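Local coordinates for protein haloacid dehalogenase/epoxide hydrolase family (Corynebacterium glutamicum ATCC 13032, PDB 2PR7) that is an uncharacterised member of the haloacid dehalogenase superfamily that binds a calcium ion and is probably a hydrolase, at residues E18-L26 / Y117-V128; V35-G46 / V60-L70. All blocks are in the same frame, centred on the assembly; numbering follows the deposited sequence.

How the contacts relate
Both contacts belong to one Rossmann-like fold of the haloacid dehalogenase type, a parallel sheet with helices on its two faces, and they lie on opposite sides of the chain's centre, about 19 Å apart between centres. Contact 1 is the more buried: two parallel helices meet through an aromatic cluster and leucine packing, with one salt bridge toward the surface. Contact 2 pairs strands 36-41 and 63-66 at an edge of the sheet, and its main bonds are between backbones. Helix 17-32 is followed in the chain by strand 36-41, and both segments of contact 2 fall between the two of contact 1. The contacts touch where R24 packs on V60.

Contact 1 of 2, residues E18-L26 / Y117-V128; sequences EDQRRWRNL and YQQFDRAVVEIV. With EDO (1,2-ethanediol), chain D.
An aromatic cluster of W23, Y117 and F120 fills the groove between helix 18-26 and the segment 117-128. F120, its CG anti to the backbone N (chi1 -172°), reaches across as a knob into the hole made by D19, R22, W23 and L26. Its edge meets the face of the indole in a T-shaped pair: the ring centroids lie 4.8 Å apart and the planes are at 86°. R22 occupies one face of F120 with CB in CH-pi contact, while CD1 of F120 sits over the middle of the R22 guanidinium face, 3.3 Å from its CZ, the two planes well inclined. NE1 of W23 donates to OH of Y117 at 3.2 Å, a little tilted from the indole plane, giving a polar atom of a buried ring its partner.

The two helix segments run almost parallel, 4° apart, on the same face of the parallel sheet of this haloacid dehalogenase-like fold, where Y117 and I127 also touch V97 of strand 94-98. Their axes stay 11.9 Å apart, a gap suited to large side chains such as W23, F120 and I127. L26 is the reciprocal knob, seated among F120, V124, I127 and V128.

Toward solvent, a bend at chi3 turns R22 to D121 in an end-on salt bridge, NH1 and NH2 both donating to OD1 near the guanidinium plane; NE pairs with the C-terminal carboxylate of F137. Two waters donate to OD2 of D19, linking it to OH of Y117 and N of F120. Away from the interface, OE1 of Q20 and NE of R24 hold O1 of 1,2-ethanediol, probably from the crystallisation liquor.

Contact 2 of 2, residues V35-G46 / V60-L70; sequences VGTVILSNDPGG and VVDKVLLSGEL
T37 and D62 interlock where the two strands begin to pair. OD2 of D62 accepts from N of T37 at 2.9 Å, and N of D62 donates in return to OG1 of T37, which chi1 of 53° sets between its own N and carbonyl carbon. A water ties OG1 to O of V35. The parallel ladder begins with K63 N to T37 O and ends with S67 N to S41 O; between them I39 bonds to K63 and L65, and S41 N to L65 O. I39 lies beside V64 and reaches V61 with CD1, on the face where helix 50-57 completes a beta-alpha-beta crossover; L40 meets L65 and L70 on the other.

Past the strands, OG of S67 accepts from N of D43, which closes an Asx turn with N of G45. G68, lacking a side chain, brings CA within 3.5 Å of O of P44. G45 and G46 carry the loop past E69, whose OE2 takes N of G46 and is held by R53. S41, its side chain about 7 Å from the calcium ion, probably matches the family's motif II serine or threonine. Backbone bonds thus set the register, while oxygens of D62, S67 and E69 take N-H groups near the strand ends.

Contact 1 of 2, residues E18-L26 / Y117-V128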
loop_
_atom_site.group_PDB
_atom_site.type_symbol
_atom_site.label_atom_id
_atom_site.label_comp_id
_atom_site.label_asym_id
_atom_site.label_seq_id
_atom_site.Cartn_x
_atom_site.Cartn_y
_atom_site.Cartn_z
ATOM N N GLU A 18 -9.527 -15.858 1.087
ATOM C CA GLU A 18 -8.580 -16.043 2.196
ATOM C C GLU A 18 -7.566 -14.902 2.256
ATOM O O GLU A 18 -7.328 -14.343 3.328
ATOM C CB GLU A 18 -7.860 -17.395 2.119
ATOM C CG GLU A 18 -6.928 -17.607 3.256
ATOM C CD GLU A 18 -6.132 -18.881 3.145
ATOM O OE1 GLU A 18 -6.215 -19.572 2.107
ATOM O OE2 GLU A 18 -5.397 -19.147 4.109
ATOM N N ASP A 19 -6.931 -14.556 1.127
ATOM C CA ASP A 19 -5.894 -13.539 1.097
ATOM C C ASP A 19 -6.491 -12.196 1.485
ATOM O O ASP A 19 -5.863 -11.433 2.186
ATOM C CB ASP A 19 -5.176 -13.472 -0.279
ATOM C CG ASP A 19 -4.072 -14.559 -0.446
ATOM O OD1 ASP A 19 -3.814 -15.375 0.483
ATOM O OD2 ASP A 19 -3.444 -14.589 -1.540
ATOM N N GLN A 20 -7.697 -11.912 1.022
ATOM C CA GLN A 20 -8.326 -10.633 1.331
ATOM C C GLN A 20 -8.660 -10.545 2.807
ATOM O O GLN A 20 -8.505 -9.495 3.429
ATOM C CB GLN A 20 -9.548 -10.429 0.496
ATOM C CG GLN A 20 -9.217 -10.302 -1.010
ATOM C CD GLN A 20 -10.336 -9.718 -1.829
ATOM O OE1 GLN A 20 -11.019 -8.769 -1.419
ATOM N NE2 GLN A 20 -10.492 -10.244 -3.045
ATOM N N ARG A 21 -9.132 -11.645 3.401
ATOM C CA ARG A 21 -9.374 -11.671 4.873
ATOM C C ARG A 21 -8.076 -11.383 5.620
ATOM O O ARG A 21 -8.061 -10.643 6.627
ATOM C CB ARG A 21 -10.003 -12.990 5.341
ATOM C CG ARG A 21 -11.479 -13.205 4.968
ATOM C CD ARG A 21 -12.090 -14.445 5.631
ATOM N NE ARG A 21 -11.412 -15.708 5.257
ATOM C CZ ARG A 21 -11.790 -16.500 4.258
ATOM N NH1 ARG A 21 -12.795 -16.168 3.456
ATOM N NH2 ARG A 21 -11.141 -17.629 4.011
ATOM N N ARG A 22 -6.992 -12.031 5.216
ATOM C CA ARG A 22 -5.675 -11.817 5.821
ATOM C C ARG A 22 -5.198 -10.357 5.701
ATOM O O ARG A 22 -4.759 -9.749 6.657
ATOM C CB ARG A 22 -4.623 -12.842 5.330
ATOM C CG ARG A 22 -4.905 -14.240 5.731
ATOM C CD ARG A 22 -3.843 -15.150 5.167
ATOM N NE ARG A 22 -2.571 -15.055 5.891
ATOM C CZ ARG A 22 -1.507 -15.790 5.580
ATOM N NH1 ARG A 22 -1.596 -16.629 4.563
ATOM N NH2 ARG A 22 -0.363 -15.677 6.256
ATOM N N TRP A 23 -5.435 -9.755 4.567
ATOM C CA TRP A 23 -5.064 -8.361 4.356
ATOM C C TRP A 23 -5.917 -7.446 5.205
ATOM O O TRP A 23 -5.401 -6.501 5.766
ATOM C CB TRP A 23 -5.289 -8.020 2.901
ATOM C CG TRP A 23 -4.010 -8.074 2.125
ATOM C CD1 TRP A 23 -3.678 -8.947 1.146
ATOM C CD2 TRP A 23 -2.850 -7.223 2.330
ATOM N NE1 TRP A 23 -2.397 -8.667 0.690
ATOM C CE2 TRP A 23 -1.875 -7.611 1.386
ATOM C CE3 TRP A 23 -2.590 -6.140 3.177
ATOM C CZ2 TRP A 23 -0.627 -6.963 1.264
ATOM C CZ3 TRP A 23 -1.363 -5.489 3.062
ATOM C CH2 TRP A 23 -0.363 -5.926 2.126
ATOM N N ARG A 24 -7.204 -7.753 5.354
ATOM C CA ARG A 24 -8.075 -6.903 6.149
ATOM C C ARG A 24 -7.665 -6.903 7.607
ATOM O O ARG A 24 -7.628 -5.881 8.266
ATOM C CB ARG A 24 -9.532 -7.295 5.985
ATOM C CG ARG A 24 -10.089 -6.789 4.668
ATOM C CD ARG A 24 -11.514 -7.143 4.497
ATOM N NE ARG A 24 -11.997 -6.665 3.194
ATOM C CZ ARG A 24 -12.889 -5.691 3.019
ATOM N NH1 ARG A 24 -13.471 -5.087 4.060
ATOM N NH2 ARG A 24 -13.230 -5.349 1.783
ATOM N N ASN A 25 -7.246 -8.056 8.103
ATOM C CA ASN A 25 -6.793 -8.165 9.455
ATOM C C ASN A 25 -5.441 -7.438 9.627
ATOM O O ASN A 25 -5.232 -6.764 10.641
ATOM C CB ASN A 25 -6.705 -9.664 9.846
ATOM C CG ASN A 25 -6.283 -9.860 11.244
ATOM O OD1 ASN A 25 -6.962 -9.413 12.172
ATOM N ND2 ASN A 25 -5.145 -10.529 11.439
ATOM N N LEU A 26 -4.569 -7.583 8.678
ATOM C CA LEU A 26 -3.287 -6.919 8.739
ATOM C C LEU A 26 -3.465 -5.376 8.715
ATOM O O LEU A 26 -2.909 -4.676 9.548
ATOM C CB LEU A 26 -2.418 -7.375 7.574
ATOM C CG LEU A 26 -1.014 -6.831 7.448
ATOM C CD1 LEU A 26 -0.211 -7.181 8.709
ATOM C CD2 LEU A 26 -0.396 -7.411 6.175
ATOM N N TYR A 117 5.807 -8.169 -3.390
ATOM C CA TYR A 117 4.684 -9.053 -3.100
ATOM C C TYR A 117 4.559 -10.082 -4.178
ATOM O O TYR A 117 4.135 -9.792 -5.320
ATOM C CB TYR A 117 3.392 -8.264 -3.051
ATOM C CG TYR A 117 2.203 -9.038 -2.534
ATOM C CD1 TYR A 117 1.945 -9.095 -1.169
ATOM C CD2 TYR A 117 1.337 -9.655 -3.363
ATOM C CE1 TYR A 117 0.873 -9.755 -0.694
ATOM C CE2 TYR A 117 0.263 -10.319 -2.876
ATOM C CZ TYR A 117 0.051 -10.356 -1.528
ATOM O OH TYR A 117 -1.046 -11.011 -0.993
ATOM N N GLN A 118 5.026 -11.269 -3.877
ATOM C CA GLN A 118 4.780 -12.403 -4.766
ATOM C C GLN A 118 3.835 -13.408 -4.102
ATOM O O GLN A 118 3.023 -14.028 -4.768
ATOM C CB GLN A 118 6.125 -13.014 -5.175
ATOM C CG GLN A 118 6.042 -14.172 -6.143
ATOM C CD GLN A 118 7.438 -14.528 -6.715
ATOM O OE1 GLN A 118 8.299 -14.945 -5.960
ATOM N NE2 GLN A 118 7.624 -14.428 -8.060
ATOM N N GLN A 119 3.956 -13.603 -2.802
ATOM C CA GLN A 119 3.006 -14.470 -2.078
ATOM C C GLN A 119 2.806 -13.872 -0.725
ATOM O O GLN A 119 3.760 -13.343 -0.139
ATOM C CB GLN A 119 3.469 -15.915 -1.976
ATOM C CG GLN A 119 4.788 -16.170 -1.292
ATOM C CD GLN A 119 4.778 -17.474 -0.445
ATOM O OE1 GLN A 119 5.491 -17.590 0.563
ATOM N NE2 GLN A 119 3.976 -18.453 -0.867
ATOM N N PHE A 120 1.567 -13.927 -0.234
ATOM C CA PHE A 120 1.235 -13.276 1.014
ATOM C C PHE A 120 2.149 -13.759 2.133
ATOM O O PHE A 120 2.655 -12.951 2.925
ATOM C CB PHE A 120 -0.251 -13.477 1.413
ATOM C CG PHE A 120 -0.668 -12.648 2.593
ATOM C CD1 PHE A 120 -0.487 -13.116 3.905
ATOM C CD2 PHE A 120 -1.234 -11.402 2.430
ATOM C CE1 PHE A 120 -0.823 -12.306 5.030
ATOM C CE2 PHE A 120 -1.608 -10.637 3.511
ATOM C CZ PHE A 120 -1.402 -11.076 4.828
ATOM N N ASP A 121 2.371 -15.063 2.222
ATOM C CA ASP A 121 3.132 -15.629 3.333
ATOM C C ASP A 121 4.535 -15.066 3.444
ATOM O O ASP A 121 5.049 -14.959 4.542
ATOM C CB ASP A 121 3.259 -17.170 3.236
ATOM C CG ASP A 121 1.967 -17.915 3.515
ATOM O OD1 ASP A 121 1.154 -17.446 4.300
ATOM O OD2 ASP A 121 1.794 -19.026 2.979
ATOM N N ARG A 122 5.167 -14.762 2.320
ATOM C CA ARG A 122 6.505 -14.190 2.350
ATOM C C ARG A 122 6.426 -12.722 2.733
ATOM O O ARG A 122 7.104 -12.265 3.629
ATOM C CB ARG A 122 7.188 -14.329 0.990
ATOM C CG ARG A 122 8.630 -13.991 1.035
ATOM C CD ARG A 122 9.359 -14.327 -0.241
ATOM N NE ARG A 122 10.766 -13.994 -0.061
ATOM C CZ ARG A 122 11.238 -12.759 -0.112
ATOM N NH1 ARG A 122 10.437 -11.734 -0.387
ATOM N NH2 ARG A 122 12.521 -12.538 0.095
ATOM N N ALA A 123 5.570 -11.982 2.064
ATOM C CA ALA A 123 5.470 -10.554 2.287
ATOM C C ALA A 123 5.006 -10.180 3.703
ATOM O O ALA A 123 5.435 -9.176 4.255
ATOM C CB ALA A 123 4.566 -9.892 1.199
ATOM N N VAL A 124 4.085 -10.944 4.282
ATOM C CA VAL A 124 3.574 -10.622 5.599
ATOM C C VAL A 124 4.679 -10.592 6.671
ATOM O O VAL A 124 4.646 -9.767 7.600
ATOM C CB VAL A 124 2.367 -11.504 6.022
ATOM C CG1 VAL A 124 2.795 -12.944 6.303
ATOM C CG2 VAL A 124 1.676 -10.887 7.236
ATOM N N VAL A 125 5.633 -11.486 6.564
ATOM C CA VAL A 125 6.753 -11.517 7.517
ATOM C C VAL A 125 7.463 -10.163 7.550
ATOM O O VAL A 125 7.765 -9.623 8.618
ATOM C CB VAL A 125 7.768 -12.622 7.126
ATOM C CG1 VAL A 125 9.027 -12.552 7.979
ATOM C CG2 VAL A 125 7.149 -13.951 7.298
ATOM N N GLU A 126 7.763 -9.630 6.357
ATOM C CA GLU A 126 8.402 -8.347 6.201
ATOM C C GLU A 126 7.539 -7.235 6.753
ATOM O O GLU A 126 8.015 -6.344 7.431
ATOM C CB GLU A 126 8.733 -8.089 4.733
ATOM C CG GLU A 126 9.583 -9.211 4.138
ATOM C CD GLU A 126 10.038 -8.900 2.747
ATOM O OE1 GLU A 126 10.361 -7.723 2.481
ATOM O OE2 GLU A 126 10.050 -9.836 1.922
ATOM N N ILE A 127 6.248 -7.240 6.419
ATOM C CA ILE A 127 5.411 -6.137 6.809
ATOM C C ILE A 127 5.313 -6.088 8.316
ATOM O O ILE A 127 5.426 -5.058 8.937
ATOM C CB ILE A 127 4.008 -6.238 6.114
ATOM C CG1 ILE A 127 4.156 -6.106 4.597
ATOM C CG2 ILE A 127 3.063 -5.179 6.688
ATOM C CD1 ILE A 127 2.919 -6.625 3.800
ATOM N N VAL A 128 4.974 -7.232 8.917
ATOM C CA VAL A 128 4.806 -7.326 10.336
ATOM C C VAL A 128 6.068 -6.903 11.076
ATOM O O VAL A 128 6.003 -6.199 12.087
ATOM C CB VAL A 128 4.372 -8.755 10.696
ATOM C CG1 VAL A 128 4.555 -8.994 12.172
ATOM C CG2 VAL A 128 2.875 -9.049 10.242
HETATM C C1 EDO D . -9.670 -5.792 0.408
HETATM O O1 EDO D . -10.634 -6.839 0.549
HETATM C C2 EDO D . -8.477 -6.260 1.202
HETATM O O2 EDO D . -7.773 -7.211 0.390
HETATM O O HOH W 1 -2.932 -11.908 -2.629
HETATM O O HOH W 2 -0.476 -15.179 -1.746
#

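Contact 2 of 2, residues V35-G46 / V60-L70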
loop_
_atom_site.group_PDB
_atom_site.type_symbol
_atom_site.label_atom_id
_atom_site.label_comp_id
_atom_site.label_asym_id
_atom_site.label_seq_id
_atom_site.Cartn_x
_atom_site.Cartn_y
_atom_site.Cartn_z
ATOM N N VAL A 35 -0.389 3.289 12.028
ATOM C CA VAL A 35 0.251 3.293 10.715
ATOM C C VAL A 35 -0.704 3.920 9.724
ATOM O O VAL A 35 -1.835 3.533 9.661
ATOM C CB VAL A 35 0.594 1.868 10.312
ATOM C CG1 VAL A 35 1.089 1.798 8.828
ATOM C CG2 VAL A 35 1.656 1.322 11.251
ATOM N N GLY A 36 -0.267 4.904 8.956
ATOM C CA GLY A 36 -1.093 5.438 7.883
ATOM C C GLY A 36 -1.070 4.518 6.673
ATOM O O GLY A 36 -0.066 3.886 6.390
ATOM N N THR A 37 -2.207 4.404 5.999
ATOM C CA THR A 37 -2.360 3.437 4.924
ATOM C C THR A 37 -2.905 4.086 3.677
ATOM O O THR A 37 -3.885 4.823 3.717
ATOM C CB THR A 37 -3.271 2.267 5.340
ATOM O OG1 THR A 37 -4.536 2.744 5.850
ATOM C CG2 THR A 37 -2.582 1.473 6.414
ATOM N N VAL A 38 -2.228 3.825 2.555
ATOM C CA VAL A 38 -2.628 4.344 1.249
ATOM C C VAL A 38 -2.595 3.226 0.225
ATOM O O VAL A 38 -1.648 2.436 0.198
ATOM C CB VAL A 38 -1.688 5.460 0.749
ATOM C CG1 VAL A 38 -2.215 6.039 -0.569
ATOM C CG2 VAL A 38 -1.585 6.521 1.730
ATOM N N ILE A 39 -3.621 3.146 -0.614
ATOM C CA ILE A 39 -3.584 2.312 -1.802
ATOM C C ILE A 39 -3.114 3.230 -2.910
ATOM O O ILE A 39 -3.708 4.294 -3.138
ATOM C CB ILE A 39 -4.962 1.712 -2.166
ATOM C CG1 ILE A 39 -5.393 0.701 -1.099
ATOM C CG2 ILE A 39 -4.917 1.080 -3.554
ATOM C CD1 ILE A 39 -6.766 0.115 -1.256
ATOM N N LEU A 40 -2.020 2.835 -3.553
ATOM C CA LEU A 40 -1.454 3.579 -4.695
ATOM C C LEU A 40 -1.504 2.620 -5.850
ATOM O O LEU A 40 -0.751 1.630 -5.903
ATOM C CB LEU A 40 -0.031 4.069 -4.479
ATOM C CG LEU A 40 0.655 4.867 -5.595
ATOM C CD1 LEU A 40 -0.082 6.199 -5.842
ATOM C CD2 LEU A 40 2.105 5.084 -5.260
ATOM N N SER A 41 -2.404 2.901 -6.788
ATOM C CA SER A 41 -2.661 1.979 -7.865
ATOM C C SER A 41 -2.487 2.631 -9.241
ATOM O O SER A 41 -2.997 3.743 -9.465
ATOM C CB SER A 41 -4.098 1.492 -7.714
ATOM O OG SER A 41 -4.540 0.699 -8.801
ATOM N N ASN A 42 -1.859 1.910 -10.173
ATOM C CA ASN A 42 -1.800 2.343 -11.556
ATOM C C ASN A 42 -3.091 1.803 -12.175
ATOM O O ASN A 42 -3.166 0.619 -12.476
ATOM C CB ASN A 42 -0.592 1.774 -12.293
ATOM C CG ASN A 42 0.702 2.562 -12.020
ATOM O OD1 ASN A 42 0.715 3.528 -11.265
ATOM N ND2 ASN A 42 1.806 2.145 -12.656
ATOM N N ASP A 43 -4.075 2.669 -12.368
ATOM C CA ASP A 43 -5.434 2.270 -12.729
ATOM C C ASP A 43 -6.037 3.532 -13.347
ATOM O O ASP A 43 -5.694 4.639 -12.931
ATOM C CB ASP A 43 -6.251 1.855 -11.508
ATOM C CG ASP A 43 -7.651 1.340 -11.881
ATOM O OD1 ASP A 43 -7.815 0.102 -12.048
ATOM O OD2 ASP A 43 -8.604 2.122 -12.038
ATOM N N PRO A 44 -6.874 3.378 -14.372
ATOM C CA PRO A 44 -7.482 4.572 -14.987
ATOM C C PRO A 44 -8.354 5.381 -14.043
ATOM O O PRO A 44 -8.650 6.570 -14.314
ATOM C CB PRO A 44 -8.344 3.977 -16.105
ATOM C CG PRO A 44 -7.908 2.607 -16.281
ATOM C CD PRO A 44 -7.223 2.133 -15.085
ATOM N N GLY A 45 -8.825 4.740 -12.979
ATOM C CA GLY A 45 -9.602 5.437 -11.968
ATOM C C GLY A 45 -11.019 5.723 -12.435
ATOM O O GLY A 45 -11.567 5.024 -13.294
ATOM N N GLY A 46 -11.647 6.750 -11.856
ATOM C CA GLY A 46 -13.024 7.032 -12.165
ATOM C C GLY A 46 -14.005 5.959 -11.683
ATOM O O GLY A 46 -13.696 5.184 -10.753
ATOM N N VAL A 60 -11.107 1.049 5.468
ATOM C CA VAL A 60 -10.138 -0.043 5.440
ATOM C C VAL A 60 -8.732 0.533 5.291
ATOM O O VAL A 60 -7.775 0.078 5.930
ATOM C CB VAL A 60 -10.485 -1.045 4.338
ATOM C CG1 VAL A 60 -9.435 -2.110 4.205
ATOM C CG2 VAL A 60 -11.871 -1.658 4.597
ATOM N N VAL A 61 -8.614 1.548 4.433
ATOM C CA VAL A 61 -7.399 2.325 4.325
ATOM C C VAL A 61 -7.747 3.798 4.511
ATOM O O VAL A 61 -8.924 4.211 4.357
ATOM C CB VAL A 61 -6.687 2.050 2.961
ATOM C CG1 VAL A 61 -6.389 0.561 2.854
ATOM C CG2 VAL A 61 -7.555 2.474 1.789
ATOM N N ASP A 62 -6.708 4.593 4.767
ATOM C CA ASP A 62 -6.849 6.040 4.940
ATOM C C ASP A 62 -7.129 6.743 3.620
ATOM O O ASP A 62 -7.961 7.664 3.570
ATOM C CB ASP A 62 -5.612 6.660 5.571
ATOM C CG ASP A 62 -5.443 6.241 7.004
ATOM O OD1 ASP A 62 -6.411 6.371 7.788
ATOM O OD2 ASP A 62 -4.351 5.777 7.350
ATOM N N LYS A 63 -6.440 6.314 2.550
ATOM C CA LYS A 63 -6.573 6.987 1.281
ATOM C C LYS A 63 -6.398 6.028 0.104
ATOM O O LYS A 63 -5.612 5.113 0.180
ATOM C CB LYS A 63 -5.512 8.050 1.172
ATOM C CG LYS A 63 -5.493 9.106 2.267
ATOM C CD LYS A 63 -6.554 10.145 2.072
ATOM C CE LYS A 63 -6.361 11.277 3.070
ATOM N NZ LYS A 63 -6.028 10.747 4.424
ATOM N N VAL A 64 -7.060 6.341 -1.005
ATOM C CA VAL A 64 -6.887 5.648 -2.260
ATOM C C VAL A 64 -6.446 6.677 -3.307
ATOM O O VAL A 64 -7.120 7.710 -3.511
ATOM C CB VAL A 64 -8.222 4.964 -2.680
ATOM C CG1 VAL A 64 -8.190 4.534 -4.147
ATOM C CG2 VAL A 64 -8.549 3.752 -1.777
ATOM N N LEU A 65 -5.335 6.382 -3.968
ATOM C CA LEU A 65 -4.787 7.212 -5.045
ATOM C C LEU A 65 -4.682 6.377 -6.325
ATOM O O LEU A 65 -4.113 5.280 -6.306
ATOM C CB LEU A 65 -3.382 7.773 -4.711
ATOM C CG LEU A 65 -3.304 8.817 -3.604
ATOM C CD1 LEU A 65 -1.840 9.302 -3.469
ATOM C CD2 LEU A 65 -4.241 9.957 -3.865
ATOM N N LEU A 66 -5.212 6.891 -7.447
ATOM C CA LEU A 66 -5.249 6.161 -8.706
ATOM C C LEU A 66 -4.525 6.988 -9.749
ATOM O O LEU A 66 -4.832 8.189 -9.937
ATOM C CB LEU A 66 -6.699 5.970 -9.134
ATOM C CG LEU A 66 -7.530 5.227 -8.068
ATOM C CD1 LEU A 66 -9.067 5.323 -8.161
ATOM C CD2 LEU A 66 -7.101 3.733 -7.999
ATOM N N SER A 67 -3.555 6.380 -10.419
ATOM C CA SER A 67 -2.746 7.098 -11.402
ATOM C C SER A 67 -3.581 7.892 -12.437
ATOM O O SER A 67 -3.202 8.992 -12.795
ATOM C CB SER A 67 -1.842 6.116 -12.121
ATOM O OG SER A 67 -2.593 5.153 -12.837
ATOM N N GLY A 68 -4.694 7.340 -12.914
ATOM C CA GLY A 68 -5.499 8.016 -13.929
ATOM C C GLY A 68 -6.098 9.327 -13.442
ATOM O O GLY A 68 -6.567 10.130 -14.248
ATOM N N GLU A 69 -6.171 9.492 -12.128
ATOM C CA GLU A 69 -6.683 10.693 -11.478
ATOM C C GLU A 69 -5.537 11.611 -11.054
ATOM O O GLU A 69 -5.697 12.813 -11.025
ATOM C CB GLU A 69 -7.562 10.300 -10.278
ATOM C CG GLU A 69 -8.776 9.469 -10.657
ATOM C CD GLU A 69 -9.564 8.931 -9.482
ATOM O OE1 GLU A 69 -9.258 9.269 -8.297
ATOM O OE2 GLU A 69 -10.517 8.159 -9.745
ATOM N N LEU A 70 -4.386 11.029 -10.725
ATOM C CA LEU A 70 -3.224 11.793 -10.304
ATOM C C LEU A 70 -2.503 12.458 -11.446
ATOM O O LEU A 70 -1.922 13.510 -11.279
ATOM C CB LEU A 70 -2.215 10.906 -9.618
ATOM C CG LEU A 70 -2.516 10.319 -8.255
ATOM C CD1 LEU A 70 -1.353 9.383 -7.862
ATOM C CD2 LEU A 70 -2.700 11.450 -7.224
HETATM O O HOH W 3 -4.510 3.499 8.361
#